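Local atomic coordinates of precorrin-8x Methyl Mutase (Thermus thermophilus, PDB entry 1V9C), a protein that probably catalyses the methyl-group rearrangement of precorrin-8X to hydrogenobyrinic acid, a step of adenosylcobalamin biosynthesis. Residues W30-R35 against V194-A199; A62-A67 against R86-E91; R68-A73 against D127-G132; V133-T138 against G188-V193; N165-K170 against E184-G189. All coordinates share one frame; numbering follows the deposited sequence.

Overall arrangement
Contact 1 joins helix 30-40 to helix 190-205, and contact 4 joins the start of that second helix to the end of strand 130-133. Contact 3 pairs this strand with strand 69-71, and Leu197 of contact 1 packs on Ile69 and Ile130. Contact 2 lies at the other end of strand 69-71, its centre about 12 Å from that of contact 3. Asp72 of contact 3 binds the loop of contact 4 through backbone N-H groups. Contacts 4 and 5 share Gly188 and Gly189, with centres about 9 Å apart. Contacts 2 and 5 lie farthest apart, about 27 Å between centres. Sulfates, probably from the crystallisation liquor, sit at contacts 1 and 5.

Contact 1: W30-R35 against V194-A199; sequences WPVVRR and VAALHA. With SO4 (sulfate ion), chain E; SO4 (sulfate ion), chain F.
Val32 and Ala199 meet where helix 30-40 packs on helix 190-205. The short segments run roughly antiparallel, 143° apart, with axes 8.2 Å from each other. The apolar part is small. Val32 CG2 lies 4.1 Å from Ala199 CB, and its other methyl, CG1, touches Ala196 CB. Ala199 CB also rests on the backbone at Pro31 O. These alanines let the helices come close.

Arg35 lays its aliphatic CG against Ala195 O, 3.1 Å away, and carries the polar part beyond it. The chain bends at chi2 (126°) and takes the guanidinium past His198, whose CB lies over one face. Two sulfates, probably from the crystallisation liquor, sit at the edge of the group. Arg35 NE bonds O3 of the chain E sulfate at 2.8 Å, and NH2 bonds its O2. Arg35 NH1 and NH2 grip the chain F sulfate. His198 ND1 bonds O1 of the chain E sulfate at 3.0 Å, while its NE2 bonds Asn81 N. With a leucine in place of Arg35, the site would probably lose the guanidinium that bonds both sulfates, and His198 CB the flat group it covers.

Phe13 of helix 6-20 packs on Arg35, and Phe51 of strand 49-51 packs on Val32.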
# COMPACT_ATOMS: atom_id res chain seq x y z
N TRP B 30 6.25 20.22 3.13
CA TRP B 30 5.07 20.14 2.29
C TRP B 30 5.11 19.10 1.17
O TRP B 30 4.19 18.30 1.07
CB TRP B 30 4.74 21.51 1.68
CG TRP B 30 3.43 21.48 0.90
CD1 TRP B 30 3.25 21.83 -0.41
CD2 TRP B 30 2.17 21.00 1.37
NE1 TRP B 30 1.94 21.58 -0.79
CE2 TRP B 30 1.26 21.07 0.28
CE3 TRP B 30 1.71 20.51 2.60
CZ2 TRP B 30 -0.08 20.67 0.39
CZ3 TRP B 30 0.37 20.11 2.71
CH2 TRP B 30 -0.50 20.19 1.61
N PRO B 31 6.17 19.08 0.35
CA PRO B 31 6.25 18.10 -0.74
C PRO B 31 6.04 16.67 -0.25
O PRO B 31 5.60 15.81 -1.00
CB PRO B 31 7.65 18.31 -1.30
CG PRO B 31 7.93 19.75 -0.98
CD PRO B 31 7.41 19.85 0.43
N VAL B 32 6.36 16.42 1.01
CA VAL B 32 6.19 15.09 1.56
C VAL B 32 4.72 14.82 1.85
O VAL B 32 4.19 13.77 1.51
CB VAL B 32 7.02 14.93 2.85
CG1 VAL B 32 6.70 13.62 3.55
CG2 VAL B 32 8.50 15.02 2.51
N VAL B 33 4.05 15.80 2.46
CA VAL B 33 2.65 15.65 2.83
C VAL B 33 1.76 15.59 1.60
O VAL B 33 0.79 14.84 1.57
CB VAL B 33 2.16 16.81 3.75
CG1 VAL B 33 0.72 16.58 4.15
CG2 VAL B 33 3.04 16.88 5.01
N ARG B 34 2.11 16.38 0.60
CA ARG B 34 1.39 16.44 -0.67
C ARG B 34 1.41 15.06 -1.30
O ARG B 34 0.37 14.53 -1.70
CB ARG B 34 2.08 17.44 -1.61
CG ARG B 34 1.41 17.61 -2.96
CD ARG B 34 2.39 18.09 -4.02
NE ARG B 34 2.82 19.47 -3.86
CZ ARG B 34 4.07 19.89 -4.07
NH1 ARG B 34 5.01 19.03 -4.44
NH2 ARG B 34 4.38 21.18 -3.94
N ARG B 35 2.60 14.46 -1.37
CA ARG B 35 2.78 13.14 -1.96
C ARG B 35 1.97 12.07 -1.22
O ARG B 35 1.37 11.20 -1.82
CB ARG B 35 4.26 12.78 -1.96
CG ARG B 35 4.56 11.57 -2.78
CD ARG B 35 5.62 11.88 -3.79
NE ARG B 35 5.67 10.87 -4.84
CZ ARG B 35 6.40 10.99 -5.95
NH1 ARG B 35 7.13 12.08 -6.15
NH2 ARG B 35 6.38 10.03 -6.85
N VAL B 194 5.97 4.53 1.34
CA VAL B 194 6.48 4.61 -0.04
C VAL B 194 6.39 6.06 -0.57
O VAL B 194 7.36 6.61 -1.07
CB VAL B 194 5.68 3.65 -0.97
CG1 VAL B 194 6.07 3.88 -2.43
CG2 VAL B 194 5.94 2.18 -0.57
N ALA B 195 5.22 6.68 -0.44
CA ALA B 195 5.02 8.05 -0.93
C ALA B 195 5.97 9.05 -0.28
O ALA B 195 6.52 9.92 -0.96
CB ALA B 195 3.56 8.48 -0.70
N ALA B 196 6.16 8.92 1.02
CA ALA B 196 7.07 9.79 1.76
C ALA B 196 8.52 9.57 1.29
O ALA B 196 9.28 10.52 1.11
CB ALA B 196 6.96 9.51 3.28
N LEU B 197 8.91 8.31 1.08
CA LEU B 197 10.26 8.02 0.60
C LEU B 197 10.41 8.58 -0.82
O LEU B 197 11.39 9.25 -1.11
CB LEU B 197 10.53 6.50 0.61
CG LEU B 197 10.76 5.94 2.03
CD1 LEU B 197 10.72 4.42 2.08
CD2 LEU B 197 12.11 6.45 2.50
N HIS B 198 9.44 8.32 -1.70
CA HIS B 198 9.55 8.87 -3.04
C HIS B 198 9.69 10.38 -2.99
O HIS B 198 10.45 10.97 -3.75
CB HIS B 198 8.36 8.45 -3.89
CG HIS B 198 8.47 7.05 -4.42
ND1 HIS B 198 7.36 6.27 -4.72
CD2 HIS B 198 9.55 6.28 -4.69
CE1 HIS B 198 7.76 5.09 -5.14
NE2 HIS B 198 9.08 5.06 -5.13
N ALA B 199 8.97 11.02 -2.07
CA ALA B 199 9.05 12.47 -1.95
C ALA B 199 10.44 12.88 -1.51
O ALA B 199 10.98 13.87 -1.98
CB ALA B 199 8.02 12.98 -0.97
S SO4 E . 3.95 7.56 -5.24
O1 SO4 E . 4.35 6.21 -4.78
O2 SO4 E . 4.68 7.92 -6.47
O3 SO4 E . 4.29 8.53 -4.20
O4 SO4 E . 2.50 7.57 -5.50
S SO4 F . 8.94 11.61 -9.13
O1 SO4 F . 8.89 10.43 -8.26
O2 SO4 F . 10.27 11.72 -9.75
O3 SO4 F . 8.67 12.81 -8.33
O4 SO4 F . 7.92 11.49 -10.18

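Contact 2: A62-A67 against R86-E91; sequences AIQAGA and RLFGNE
Two Schellman motifs meet here, each closing a helix with a glycine of positive phi. Gly66 ends helix 55-65, and Gly89 ends helix 82-88. The side-chain amide of Asn90 joins the two ends. Asn90 ND2 donates to Ile63 O at 2.9 Å and to Ala67 O, also at 2.9 Å. Both bonds are fairly straight, and both acceptors lie near the amide plane and offer an in-plane lone pair. Each N-H of the amide is thus used, which fixes the rotation of the group. Ile63 O also accepts from Gly66 N, a bond of the first Schellman motif. With an alanine in place of Asn90, Ile63 O and Ala67 O would probably both lose this shared donor, and the two helix ends would no longer be tied by it.

This joint lies just before strand 69-71, and the second segment leads into strand 92-94, so the helix ends meet beside neighbouring strands of the sheet. Phe88 packs against the last turn of helix 55-65. Its CB comes 3.2 Å from Ile63 O. The ring has Ile63 CG2 at 3.5 Å from CD1 and Gln64 CG at 3.5 Å from CE2. Ile63 CG2 stands anti to the backbone N, which directs this methyl to the ring. Leu200 and Ala204 of helix 190-205 also touch Ile63.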
# COMPACT_ATOMS: atom_id res chain seq x y z
N ALA B 62 20.74 11.52 4.13
CA ALA B 62 20.92 10.08 4.14
C ALA B 62 20.71 9.53 2.73
O ALA B 62 21.47 8.68 2.26
CB ALA B 62 19.94 9.44 5.10
N ILE B 63 19.68 10.01 2.06
CA ILE B 63 19.41 9.57 0.70
C ILE B 63 20.66 9.75 -0.15
O ILE B 63 21.11 8.83 -0.83
CB ILE B 63 18.25 10.36 0.08
CG1 ILE B 63 16.94 9.99 0.77
CG2 ILE B 63 18.16 10.09 -1.39
CD1 ILE B 63 15.82 10.94 0.45
N GLN B 64 21.21 10.95 -0.11
CA GLN B 64 22.41 11.31 -0.87
C GLN B 64 23.67 10.56 -0.45
O GLN B 64 24.58 10.37 -1.26
CB GLN B 64 22.65 12.81 -0.76
CG GLN B 64 21.66 13.62 -1.56
CD GLN B 64 21.71 15.08 -1.23
OE1 GLN B 64 21.06 15.90 -1.88
NE2 GLN B 64 22.49 15.43 -0.21
N ALA B 65 23.71 10.14 0.81
CA ALA B 65 24.86 9.41 1.34
C ALA B 65 24.84 7.99 0.82
O ALA B 65 25.83 7.27 0.89
CB ALA B 65 24.81 9.40 2.86
N GLY B 66 23.69 7.58 0.30
CA GLY B 66 23.58 6.23 -0.21
C GLY B 66 23.09 5.33 0.90
O GLY B 66 23.24 4.11 0.85
N ALA B 67 22.49 5.96 1.91
CA ALA B 67 21.94 5.25 3.06
C ALA B 67 20.99 4.14 2.64
O ALA B 67 20.33 4.23 1.59
CB ALA B 67 21.21 6.23 3.96
N ARG B 86 17.62 4.05 -7.94
CA ARG B 86 18.85 4.19 -8.72
C ARG B 86 19.55 5.54 -8.64
O ARG B 86 20.77 5.61 -8.75
CB ARG B 86 18.58 3.85 -10.19
CG ARG B 86 19.84 3.71 -11.06
CD ARG B 86 19.48 3.68 -12.54
NE ARG B 86 18.49 2.66 -12.87
CZ ARG B 86 17.85 2.60 -14.03
NH1 ARG B 86 18.11 3.50 -14.97
NH2 ARG B 86 16.93 1.67 -14.26
N LEU B 87 18.80 6.62 -8.44
CA LEU B 87 19.41 7.94 -8.37
C LEU B 87 20.60 8.01 -7.41
O LEU B 87 21.68 8.44 -7.79
CB LEU B 87 18.36 9.00 -8.01
CG LEU B 87 17.53 9.53 -9.19
CD1 LEU B 87 17.00 8.39 -10.05
CD2 LEU B 87 16.37 10.37 -8.65
N PHE B 88 20.40 7.61 -6.16
CA PHE B 88 21.49 7.63 -5.20
C PHE B 88 21.77 6.21 -4.71
O PHE B 88 22.42 6.02 -3.69
CB PHE B 88 21.15 8.52 -4.00
CG PHE B 88 20.73 9.92 -4.37
CD1 PHE B 88 19.40 10.19 -4.70
CD2 PHE B 88 21.65 10.97 -4.39
CE1 PHE B 88 18.99 11.49 -5.04
CE2 PHE B 88 21.25 12.27 -4.73
CZ PHE B 88 19.92 12.53 -5.05
N GLY B 89 21.30 5.23 -5.47
CA GLY B 89 21.50 3.83 -5.11
C GLY B 89 21.27 3.55 -3.64
O GLY B 89 22.21 3.27 -2.90
N ASN B 90 20.02 3.62 -3.19
CA ASN B 90 19.70 3.35 -1.79
C ASN B 90 19.17 1.92 -1.66
O ASN B 90 18.03 1.63 -2.03
CB ASN B 90 18.66 4.35 -1.27
CG ASN B 90 19.11 5.78 -1.40
OD1 ASN B 90 18.92 6.41 -2.44
ND2 ASN B 90 19.73 6.30 -0.35
N GLU B 91 20.01 1.04 -1.13
CA GLU B 91 19.63 -0.36 -0.96
C GLU B 91 18.42 -0.49 -0.06
O GLU B 91 18.32 0.19 0.95
CB GLU B 91 20.78 -1.17 -0.36
CG GLU B 91 20.41 -2.61 -0.08
CD GLU B 91 21.57 -3.42 0.51
OE1 GLU B 91 21.42 -4.65 0.67
OE2 GLU B 91 22.63 -2.83 0.80
O HOH W 1 22.68 1.92 -0.03

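Contact 3: R68-A73 against D127-G132; sequences RILVDA and DGAIVG
Residues Ile69 to Val71 run parallel to Ile130 to Gly132, the two short strands inclined by 23°. They are neighbouring strands in the sheet of a doubly wound alpha/beta fold, with helices on both faces. Four backbone hydrogen bonds join them. Ile130 N donates to Arg68 O at 3.1 Å, and Leu70 N donates to Ile130 O at 2.9 Å. Gly132 N then bonds Leu70 O at 2.7 Å, and Asp72 N reaches Gly132 O in a more bent bond, 140° at the hydrogen. CA-H...O contacts add to the ladder, among them Ile69 CA to Ile130 O.

The side chains divide between the two faces. Ile69 and Ile130 share one face, where CG1 of Ile69 lies 4.5 Å from CB of Ile130. Leu197 of helix 190-205 packs on both. Val71 points to the same face beside Gly132. A side chain on Gly132 would come tight against Val71 CG1.

Leu70 and Val131 point to the other face. Phe139 and Leu143 of helix 137-147 pack on Val131. Leu70 reaches back to Ala129, just before the neighbouring strand, with CG set beside its own backbone N (chi1 -42°). Its CD1 touches Ala129 CB at 3.8 Å and lies farther from Val131 CG2.

Beyond the strand, Asp72 turns its carboxylate to the loop after strand 130-133. OD1 accepts from Gly134 N, and OD2 accepts from both Asn135 N and Ala136 N.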
# COMPACT_ATOMS: atom_id res chain seq x y z
N ARG B 68 20.93 3.09 3.45
CA ARG B 68 20.06 1.96 3.18
C ARG B 68 18.65 2.31 3.65
O ARG B 68 18.47 3.22 4.45
CB ARG B 68 20.50 0.71 3.95
CG ARG B 68 21.81 0.09 3.53
CD ARG B 68 21.87 -1.33 4.07
NE ARG B 68 23.16 -1.98 3.86
CZ ARG B 68 24.28 -1.64 4.47
NH1 ARG B 68 24.29 -0.64 5.35
NH2 ARG B 68 25.40 -2.29 4.21
N ILE B 69 17.65 1.58 3.16
CA ILE B 69 16.27 1.80 3.55
C ILE B 69 15.80 0.47 4.11
O ILE B 69 15.76 -0.53 3.40
CB ILE B 69 15.43 2.25 2.32
CG1 ILE B 69 15.92 3.62 1.84
CG2 ILE B 69 13.94 2.30 2.66
CD1 ILE B 69 15.49 3.98 0.44
N LEU B 70 15.49 0.45 5.40
CA LEU B 70 15.05 -0.77 6.05
C LEU B 70 13.54 -0.63 6.24
O LEU B 70 13.07 0.36 6.77
CB LEU B 70 15.73 -0.92 7.42
CG LEU B 70 17.22 -0.57 7.43
CD1 LEU B 70 17.78 -0.70 8.84
CD2 LEU B 70 17.95 -1.49 6.49
N VAL B 71 12.80 -1.64 5.79
CA VAL B 71 11.36 -1.56 5.89
C VAL B 71 10.75 -2.77 6.56
O VAL B 71 11.39 -3.83 6.64
CB VAL B 71 10.76 -1.32 4.47
CG1 VAL B 71 11.31 -0.04 3.90
CG2 VAL B 71 11.11 -2.48 3.53
N ASP B 72 9.52 -2.61 7.04
CA ASP B 72 8.80 -3.66 7.75
C ASP B 72 7.75 -4.41 6.93
O ASP B 72 6.88 -5.09 7.51
CB ASP B 72 8.13 -3.06 8.98
CG ASP B 72 6.87 -2.29 8.64
OD1 ASP B 72 6.71 -1.90 7.47
OD2 ASP B 72 6.04 -2.08 9.55
N ALA B 73 7.79 -4.28 5.61
CA ALA B 73 6.83 -4.98 4.76
C ALA B 73 7.28 -5.00 3.32
O ALA B 73 7.83 -4.02 2.81
CB ALA B 73 5.44 -4.33 4.86
N ASP B 127 22.45 2.11 11.97
CA ASP B 127 23.15 3.38 11.97
C ASP B 127 23.31 3.95 10.58
O ASP B 127 23.90 3.31 9.69
CB ASP B 127 24.50 3.23 12.68
CG ASP B 127 24.34 2.89 14.16
OD1 ASP B 127 23.70 3.67 14.90
OD2 ASP B 127 24.85 1.83 14.59
N GLY B 128 22.77 5.15 10.39
CA GLY B 128 22.82 5.83 9.11
C GLY B 128 21.65 5.46 8.21
O GLY B 128 21.50 6.01 7.12
N ALA B 129 20.81 4.55 8.68
CA ALA B 129 19.68 4.09 7.88
C ALA B 129 18.37 4.85 8.03
O ALA B 129 18.12 5.51 9.04
CB ALA B 129 19.44 2.62 8.14
N ILE B 130 17.56 4.76 6.98
CA ILE B 130 16.24 5.37 6.97
C ILE B 130 15.35 4.16 7.19
O ILE B 130 15.40 3.20 6.43
CB ILE B 130 15.93 6.02 5.60
CG1 ILE B 130 16.75 7.30 5.45
CG2 ILE B 130 14.43 6.35 5.52
CD1 ILE B 130 16.77 7.86 4.03
N VAL B 131 14.55 4.21 8.25
CA VAL B 131 13.67 3.10 8.59
C VAL B 131 12.22 3.41 8.27
O VAL B 131 11.69 4.43 8.70
CB VAL B 131 13.79 2.73 10.07
CG1 VAL B 131 12.95 1.49 10.36
CG2 VAL B 131 15.25 2.47 10.43
N GLY B 132 11.59 2.52 7.52
CA GLY B 132 10.20 2.72 7.13
C GLY B 132 9.28 1.69 7.74
O GLY B 132 9.36 0.50 7.43

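Contact 4: V133-T138 against G188-V193; sequences VGNAPT and GGSTLV
The loop that follows strand 130-133 meets the N-terminal end of helix 190-205 at a pair of glycines. Gly134 and Gly189 bring their CA atoms to 4.1 Å. Gly134 O lies 3.2 Å from Gly189 CA, in a CA-H...O contact. A side chain on Gly134 would clash with the backbone at Gly189 and Ser190, so the close approach depends on its absence. Gly189 is the N-cap residue, and its O accepts from Leu192 N and Val193 N in the first turn.

Two side chains join the loop to the helix start. Ser190 OG donates to Asn135 OD1 at 3.0 Å, on a lone pair in the carbonyl plane. OG stands beside the Ser190 backbone N (chi1 -62°), which brings it to the Asn135 side chain. A water donates to the same OD1 and accepts from Ser190 N at 2.8 Å, so it links the amide to an N-H at the helix start. One turn on, Val193 CG2 packs on the loop backbone, 3.7 Å from Val133 O and 3.9 Å from Gly134 CA.

Ile76 of helix 74-79 packs on Asn135, Ser190 and Val193. Elsewhere on the first turn, Leu192 packs on Met36 and Thr40 of helix 30-40, and Thr191 meets Thr191 of the second subunit.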
# COMPACT_ATOMS: atom_id res chain seq x y z
N VAL B 133 8.39 2.15 8.61
CA VAL B 133 7.43 1.25 9.25
C VAL B 133 6.01 1.67 8.89
O VAL B 133 5.58 2.78 9.18
CB VAL B 133 7.61 1.27 10.79
CG1 VAL B 133 6.69 0.24 11.44
CG2 VAL B 133 9.06 0.98 11.15
N GLY B 134 5.28 0.77 8.24
CA GLY B 134 3.91 1.07 7.88
C GLY B 134 3.00 -0.09 8.24
O GLY B 134 1.82 -0.07 7.91
N ASN B 135 3.55 -1.08 8.93
CA ASN B 135 2.76 -2.26 9.27
C ASN B 135 2.94 -2.94 10.62
O ASN B 135 2.00 -3.50 11.15
CB ASN B 135 2.98 -3.31 8.18
CG ASN B 135 2.97 -2.70 6.79
OD1 ASN B 135 1.91 -2.47 6.21
ND2 ASN B 135 4.15 -2.38 6.28
N ALA B 136 4.15 -2.91 11.19
CA ALA B 136 4.38 -3.60 12.46
C ALA B 136 4.71 -2.69 13.63
O ALA B 136 5.86 -2.29 13.80
CB ALA B 136 5.49 -4.63 12.28
N PRO B 137 3.70 -2.36 14.45
CA PRO B 137 3.85 -1.49 15.63
C PRO B 137 4.88 -2.04 16.62
O PRO B 137 5.69 -1.29 17.16
CB PRO B 137 2.45 -1.48 16.24
CG PRO B 137 1.56 -1.70 15.07
CD PRO B 137 2.30 -2.78 14.30
N THR B 138 4.84 -3.35 16.85
CA THR B 138 5.77 -3.97 17.79
C THR B 138 7.19 -3.83 17.25
O THR B 138 8.16 -3.88 17.99
CB THR B 138 5.45 -5.48 18.00
OG1 THR B 138 5.74 -6.20 16.81
CG2 THR B 138 3.99 -5.67 18.36
N GLY B 188 -2.11 5.20 8.52
CA GLY B 188 -0.75 5.08 8.04
C GLY B 188 -0.75 3.95 7.03
O GLY B 188 -1.77 3.74 6.37
N GLY B 189 0.35 3.22 6.91
CA GLY B 189 0.38 2.10 5.97
C GLY B 189 1.51 2.16 4.96
O GLY B 189 2.13 3.19 4.78
N SER B 190 1.76 1.03 4.31
CA SER B 190 2.81 0.91 3.30
C SER B 190 2.79 2.02 2.28
O SER B 190 3.82 2.61 1.95
CB SER B 190 2.67 -0.43 2.58
OG SER B 190 2.82 -1.51 3.47
N THR B 191 1.60 2.33 1.78
CA THR B 191 1.48 3.38 0.78
C THR B 191 1.98 4.74 1.28
O THR B 191 2.54 5.53 0.51
CB THR B 191 0.03 3.51 0.30
OG1 THR B 191 -0.38 2.28 -0.32
CG2 THR B 191 -0.09 4.63 -0.68
N LEU B 192 1.82 5.01 2.57
CA LEU B 192 2.27 6.30 3.07
C LEU B 192 3.80 6.31 3.16
O LEU B 192 4.43 7.28 2.78
CB LEU B 192 1.61 6.61 4.43
CG LEU B 192 0.12 6.98 4.51
CD1 LEU B 192 -0.11 8.27 3.72
CD2 LEU B 192 -0.77 5.85 3.99
N VAL B 193 4.40 5.22 3.63
CA VAL B 193 5.86 5.18 3.70
C VAL B 193 6.45 5.34 2.29
O VAL B 193 7.33 6.17 2.07
CB VAL B 193 6.39 3.86 4.28
CG1 VAL B 193 7.89 3.95 4.45
CG2 VAL B 193 5.76 3.59 5.62
O HOH W 2 0.15 -1.07 5.09

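Contact 5: N165-K170 against E184-G189; sequences NVLEAK and EGRKGG. With SO4 (sulfate ion), chain G.
Lys170 NZ makes a polar bond between helix 166-174 and the loop of residues 184-189. It donates to Gly185 O at 2.9 Å, approaching from above the carbonyl plane. Lys187 O lies equally near, 2.9 Å from Lys170 NZ. Outside the two segments, NZ also bonds Thr183 O and Pro160 O. The lysine chain is extended beyond CG, and this carries the ammonium from the helix to a group of backbone carbonyls.

Apolar groups gather round the same carbonyl. Val166 CG1 touches Gly185 O at 3.4 Å, and Leu167 CD2 comes to 3.3 Å from it. Val166 places CG1 anti to its backbone N (chi1 174°), facing the loop. Leu167 and Arg186 cross at about a right angle, with CD1 of Leu167 3.9 Å from NH2 of Arg186.

A sulfate sits at the start of the helix. Asn165 N bonds its O1 at 2.7 Å, and Leu167 N bonds its O4 at 3.0 Å. The bond from Glu168 N to O2 is weak. Arg186 brings NH2 to 2.7 Å from sulfate O3, which lies at the edge of the guanidinium. Its chain bends at chi2 and chi3 to get there.

N-H groups at a helix start and an arginine together form an anion site, which would probably suit an acidic group. The buried ammonium of Lys170 is likely to be stabilised by the carbonyls round it.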
# COMPACT_ATOMS: atom_id res chain seq x y z
N ASN B 165 -1.52 -1.42 19.47
CA ASN B 165 -0.15 -0.94 19.72
C ASN B 165 0.27 0.23 18.85
O ASN B 165 1.37 0.77 19.02
CB ASN B 165 0.85 -2.08 19.50
CG ASN B 165 0.61 -3.26 20.42
OD1 ASN B 165 0.75 -4.42 20.01
ND2 ASN B 165 0.25 -2.97 21.66
N VAL B 166 -0.59 0.63 17.92
CA VAL B 166 -0.27 1.72 17.01
C VAL B 166 -0.04 3.08 17.66
O VAL B 166 1.00 3.73 17.43
CB VAL B 166 -1.38 1.86 15.93
CG1 VAL B 166 -1.11 3.09 15.06
CG2 VAL B 166 -1.41 0.61 15.06
N LEU B 167 -1.00 3.53 18.47
CA LEU B 167 -0.89 4.83 19.11
C LEU B 167 0.32 4.94 20.03
O LEU B 167 1.03 5.96 20.02
CB LEU B 167 -2.17 5.15 19.88
CG LEU B 167 -3.46 5.06 19.05
CD1 LEU B 167 -4.64 5.57 19.88
CD2 LEU B 167 -3.32 5.87 17.76
N GLU B 168 0.59 3.89 20.80
CA GLU B 168 1.72 3.92 21.72
C GLU B 168 3.06 3.79 20.99
O GLU B 168 4.06 4.37 21.42
CB GLU B 168 1.56 2.82 22.76
CG GLU B 168 2.51 1.65 22.62
CD GLU B 168 2.33 0.63 23.72
OE1 GLU B 168 1.22 0.06 23.81
OE2 GLU B 168 3.29 0.39 24.48
N ALA B 169 3.06 3.04 19.90
CA ALA B 169 4.27 2.85 19.11
C ALA B 169 4.74 4.19 18.54
O ALA B 169 5.94 4.47 18.47
CB ALA B 169 4.00 1.87 17.98
N LYS B 170 3.78 5.01 18.14
CA LYS B 170 4.11 6.31 17.59
C LYS B 170 4.59 7.25 18.70
O LYS B 170 5.56 7.98 18.52
CB LYS B 170 2.91 6.87 16.84
CG LYS B 170 2.59 6.04 15.60
CD LYS B 170 1.28 6.40 14.95
CE LYS B 170 1.06 5.54 13.71
NZ LYS B 170 -0.02 6.07 12.85
N GLU B 184 -0.03 10.79 12.74
CA GLU B 184 -0.75 10.74 14.01
C GLU B 184 -2.01 9.89 13.92
O GLU B 184 -2.71 9.91 12.91
CB GLU B 184 -1.14 12.17 14.43
CG GLU B 184 0.01 13.17 14.43
CD GLU B 184 0.53 13.48 15.82
OE1 GLU B 184 1.20 12.61 16.43
OE2 GLU B 184 0.26 14.59 16.31
N GLY B 185 -2.29 9.13 14.98
CA GLY B 185 -3.48 8.31 15.00
C GLY B 185 -3.33 6.87 14.57
O GLY B 185 -2.24 6.30 14.68
N ARG B 186 -4.43 6.29 14.09
CA ARG B 186 -4.44 4.90 13.66
C ARG B 186 -4.12 4.75 12.17
O ARG B 186 -3.86 3.64 11.71
CB ARG B 186 -5.80 4.25 13.95
CG ARG B 186 -6.33 4.61 15.31
CD ARG B 186 -7.04 3.46 15.97
NE ARG B 186 -6.33 3.09 17.18
CZ ARG B 186 -6.81 2.28 18.12
NH1 ARG B 186 -8.02 1.75 17.99
NH2 ARG B 186 -6.09 2.02 19.20
N LYS B 187 -4.15 5.86 11.44
CA LYS B 187 -3.88 5.83 10.01
C LYS B 187 -2.40 5.79 9.68
O LYS B 187 -1.57 6.27 10.43
CB LYS B 187 -4.48 7.05 9.32
CG LYS B 187 -5.98 7.00 9.23
CD LYS B 187 -6.51 8.07 8.32
CE LYS B 187 -8.00 7.86 8.10
NZ LYS B 187 -8.51 8.73 7.03
N GLY B 188 -2.11 5.20 8.52
CA GLY B 188 -0.75 5.08 8.04
C GLY B 188 -0.75 3.95 7.03
O GLY B 188 -1.77 3.74 6.37
N GLY B 189 0.35 3.22 6.91
CA GLY B 189 0.38 2.10 5.97
C GLY B 189 1.51 2.16 4.96
O GLY B 189 2.13 3.19 4.78
S SO4 G . -3.10 1.25 20.78
O1 SO4 G . -3.28 -0.17 21.10
O2 SO4 G . -1.90 1.79 21.45
O3 SO4 G . -4.29 2.01 21.24
O4 SO4 G . -2.97 1.39 19.31